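Long-range contact in lectin CEL-IV, C-type (Cucumaria echinata, PDB 3ALU), which binds galactose-containing sugars such as raffinose at a calcium site in its C-type carbohydrate-recognition domain, and assembles as a tetramer: residues Gly49-Ile54 against Phe143-Gln148. Numbering follows the deposited sequence.
Sequences GHLASI and FKYICQ
His50 and Gln148 form an antiparallel hydrogen-bonded pair, joined by bonds in both directions, with Gln148 N 2.8 Å from His50 O. Two residues further along, Ala52 N donates to Ile146 O at 2.9 Å while the chain turns out of the strand. From within this ladder the side chain of Gln148 reaches along the loop that leaves it. Gln148 CG sits between the backbone N and the carbonyl carbon (chi1 68°), and the extended chain passes close by His50 O, so that Gln148 OE1 lies 2.9 Å from Ser53 N. The bond is nearly straight at hydrogen (169°), but the donor stands above the carboxamide plane. Lys15 NZ also donates to OE1, and Asp100 OD1 accepts from NE2 and bonds Ser53 OG, so the buried amide is engaged through both of its polar atoms. Apolar contacts continue along the strand: Leu51 CD2 packs against Tyr145 CB at 3.6 Å, the two side chains crossing at about a right angle, and Ala52 CB rests 3.9 Å from Ile146 CG2. Cys147, the non-hydrogen-bonded partner of Leu51, ties this core strand of the C-type lectin fold to helix 26-33 through its disulfide with Cys33. The Ser53 N to Gln148 OE1 bond thus extends the polar link past the strand pairing, using a side-chain oxygen where the backbones part, and the further bonds to Lys15 and Asp100 probably fix the amide's orientation.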
ATOM      1  N   GLY A  49       0.382 -19.471  -0.683  1.00 14.35           N
ATOM      2  CA  GLY A  49      -0.103 -19.238   0.682  1.00 13.62           C
ATOM      3  C   GLY A  49       0.069 -20.505   1.520  1.00 13.50           C
ATOM      4  O   GLY A  49       0.432 -21.590   1.014  1.00 13.19           O
ATOM      5  N   HIS A  50      -0.180 -20.342   2.808  1.00 12.65           N
ATOM      6  CA  HIS A  50       0.015 -21.407   3.815  1.00 12.69           C
ATOM      7  C   HIS A  50      -0.921 -21.099   4.955  1.00 11.70           C
ATOM      8  O   HIS A  50      -1.442 -19.984   5.105  1.00 12.04           O
ATOM      9  CB  HIS A  50       1.458 -21.406   4.388  1.00 13.00           C
ATOM     10  CG  HIS A  50       2.483 -21.782   3.376  1.00 13.65           C
ATOM     11  ND1 HIS A  50       2.642 -23.073   2.929  1.00 15.87           N
ATOM     12  CD2 HIS A  50       3.307 -21.012   2.629  1.00 16.00           C
ATOM     13  CE1 HIS A  50       3.556 -23.093   1.968  1.00 16.98           C
ATOM     14  NE2 HIS A  50       3.974 -21.856   1.767  1.00 18.57           N
ATOM     15  N   LEU A  51      -1.173 -22.112   5.772  1.00 11.55           N
ATOM     16  CA  LEU A  51      -1.807 -21.820   7.045  1.00 10.57           C
ATOM     17  C   LEU A  51      -0.907 -20.805   7.757  1.00 11.89           C
ATOM     18  O   LEU A  51       0.314 -20.794   7.567  1.00 12.18           O
ATOM     19  CB  LEU A  51      -1.944 -23.076   7.872  1.00 11.34           C
ATOM     20  CG  LEU A  51      -3.056 -24.023   7.452  1.00 10.10           C
ATOM     21  CD1 LEU A  51      -2.841 -25.401   8.091  1.00 12.56           C
ATOM     22  CD2 LEU A  51      -4.387 -23.454   7.865  1.00 11.25           C
ATOM     23  N   ALA A  52      -1.519 -19.951   8.597  1.00 10.23           N
ATOM     24  CA  ALA A  52      -0.820 -18.835   9.197  1.00 10.49           C
ATOM     25  C   ALA A  52       0.295 -19.303  10.129  1.00 11.30           C
ATOM     26  O   ALA A  52       0.088 -20.239  10.877  1.00 11.18           O
ATOM     27  CB  ALA A  52      -1.804 -17.984   9.988  1.00 12.47           C
ATOM     28  N   SER A  53       1.423 -18.615  10.090  1.00 11.06           N
ATOM     29  CA  SER A  53       2.457 -18.791  11.145  1.00 11.82           C
ATOM     30  C   SER A  53       2.415 -17.569  12.059  1.00 12.35           C
ATOM     31  O   SER A  53       1.845 -16.574  11.657  1.00 14.49           O
ATOM     32  CB  SER A  53       3.816 -18.961  10.540  1.00 12.12           C
ATOM     33  OG  SER A  53       4.288 -17.832   9.785  1.00 12.40           O
ATOM     34  N   ILE A  54       3.006 -17.660  13.271  1.00 12.70           N
ATOM     35  CA  ILE A  54       2.807 -16.611  14.298  1.00 12.40           C
ATOM     36  C   ILE A  54       4.155 -16.412  14.958  1.00 13.00           C
ATOM     37  O   ILE A  54       4.774 -17.414  15.382  1.00 12.77           O
ATOM     38  CB  ILE A  54       1.737 -17.034  15.330  1.00 11.69           C
ATOM     39  CG1 ILE A  54       0.398 -17.386  14.613  1.00 12.56           C
ATOM     40  CG2 ILE A  54       1.551 -15.946  16.420  1.00 10.80           C
ATOM     41  CD1 ILE A  54      -0.701 -17.986  15.519  1.00 11.69           C
ATOM     42  N   PHE A 143     -11.530 -28.443  11.189  1.00 13.53           N
ATOM     43  CA  PHE A 143     -11.714 -27.126  11.791  1.00 13.66           C
ATOM     44  C   PHE A 143     -11.713 -25.998  10.724  1.00 12.62           C
ATOM     45  O   PHE A 143     -11.221 -26.172   9.603  1.00 14.01           O
ATOM     46  CB  PHE A 143     -10.529 -26.765  12.721  1.00 13.47           C
ATOM     47  CG  PHE A 143     -10.388 -27.589  13.981  1.00 15.06           C
ATOM     48  CD1 PHE A 143      -9.111 -27.704  14.544  1.00 17.11           C
ATOM     49  CD2 PHE A 143     -11.472 -28.188  14.634  1.00 17.80           C
ATOM     50  CE1 PHE A 143      -8.907 -28.388  15.748  1.00 17.57           C
ATOM     51  CE2 PHE A 143     -11.267 -28.930  15.826  1.00 16.17           C
ATOM     52  CZ  PHE A 143      -9.978 -29.034  16.358  1.00 16.62           C
ATOM     53  N   LYS A 144     -12.247 -24.847  11.110  1.00 13.71           N
ATOM     54  CA  LYS A 144     -11.982 -23.580  10.422  1.00 12.64           C
ATOM     55  C   LYS A 144     -10.454 -23.337  10.477  1.00 12.53           C
ATOM     56  O   LYS A 144      -9.728 -24.005  11.253  1.00 14.02           O
ATOM     57  CB  LYS A 144     -12.692 -22.468  11.141  1.00 12.55           C
ATOM     58  CG  LYS A 144     -14.245 -22.661  11.131  1.00 12.92           C
ATOM     59  CD  LYS A 144     -14.917 -21.389  11.576  1.00 14.89           C
ATOM     60  CE  LYS A 144     -16.471 -21.508  11.434  1.00 18.86           C
ATOM     61  NZ  LYS A 144     -17.063 -22.551  12.341  1.00 18.90           N
ATOM     62  N   TYR A 145      -9.965 -22.400   9.667  1.00 12.29           N
ATOM     63  CA  TYR A 145      -8.519 -22.260   9.511  1.00 11.15           C
ATOM     64  C   TYR A 145      -8.216 -20.857   9.035  1.00 11.98           C
ATOM     65  O   TYR A 145      -9.042 -20.214   8.389  1.00 11.61           O
ATOM     66  CB  TYR A 145      -7.949 -23.338   8.527  1.00 10.91           C
ATOM     67  CG  TYR A 145      -8.600 -23.313   7.133  1.00 11.83           C
ATOM     68  CD1 TYR A 145      -9.803 -23.979   6.922  1.00 13.09           C
ATOM     69  CD2 TYR A 145      -7.993 -22.654   6.066  1.00 13.73           C
ATOM     70  CE1 TYR A 145     -10.425 -23.949   5.654  1.00 12.60           C
ATOM     71  CE2 TYR A 145      -8.594 -22.632   4.790  1.00 15.82           C
ATOM     72  CZ  TYR A 145      -9.822 -23.283   4.625  1.00 14.11           C
ATOM     73  OH  TYR A 145     -10.471 -23.259   3.390  1.00 16.98           O
ATOM     74  N   ILE A 146      -7.034 -20.361   9.379  1.00 11.84           N
ATOM     75  CA  ILE A 146      -6.547 -19.080   8.874  1.00 12.93           C
ATOM     76  C   ILE A 146      -5.414 -19.287   7.897  1.00 12.57           C
ATOM     77  O   ILE A 146      -4.409 -19.944   8.189  1.00 12.57           O
ATOM     78  CB  ILE A 146      -6.049 -18.143  10.009  1.00 12.82           C
ATOM     79  CG1 ILE A 146      -7.169 -17.828  10.993  1.00 16.45           C
ATOM     80  CG2 ILE A 146      -5.461 -16.869   9.472  1.00 13.99           C
ATOM     81  CD1 ILE A 146      -6.628 -17.465  12.379  1.00 18.05           C
ATOM     82  N   CYS A 147      -5.591 -18.728   6.700  1.00 12.51           N
ATOM     83  CA  CYS A 147      -4.515 -18.666   5.692  1.00 12.47           C
ATOM     84  C   CYS A 147      -3.743 -17.342   5.763  1.00 11.94           C
ATOM     85  O   CYS A 147      -4.317 -16.266   6.139  1.00 11.46           O
ATOM     86  CB  CYS A 147      -5.088 -18.805   4.262  1.00 13.69           C
ATOM     87  SG  CYS A 147      -5.958 -20.354   3.933  1.00 16.60           S
ATOM     88  N   GLN A 148      -2.483 -17.398   5.335  1.00 12.28           N
ATOM     89  CA  GLN A 148      -1.688 -16.196   5.070  1.00 11.64           C
ATOM     90  C   GLN A 148      -1.287 -16.235   3.593  1.00 14.16           C
ATOM     91  O   GLN A 148      -0.969 -17.293   3.058  1.00 14.05           O
ATOM     92  CB  GLN A 148      -0.431 -16.121   5.981  1.00 13.44           C
ATOM     93  CG  GLN A 148       0.568 -17.178   5.655  1.00 14.18           C
ATOM     94  CD  GLN A 148       1.747 -17.154   6.593  1.00 16.39           C
ATOM     95  OE1 GLN A 148       1.588 -16.845   7.766  1.00 18.31           O
ATOM     96  NE2 GLN A 148       2.926 -17.520   6.081  1.00 20.25           N
TER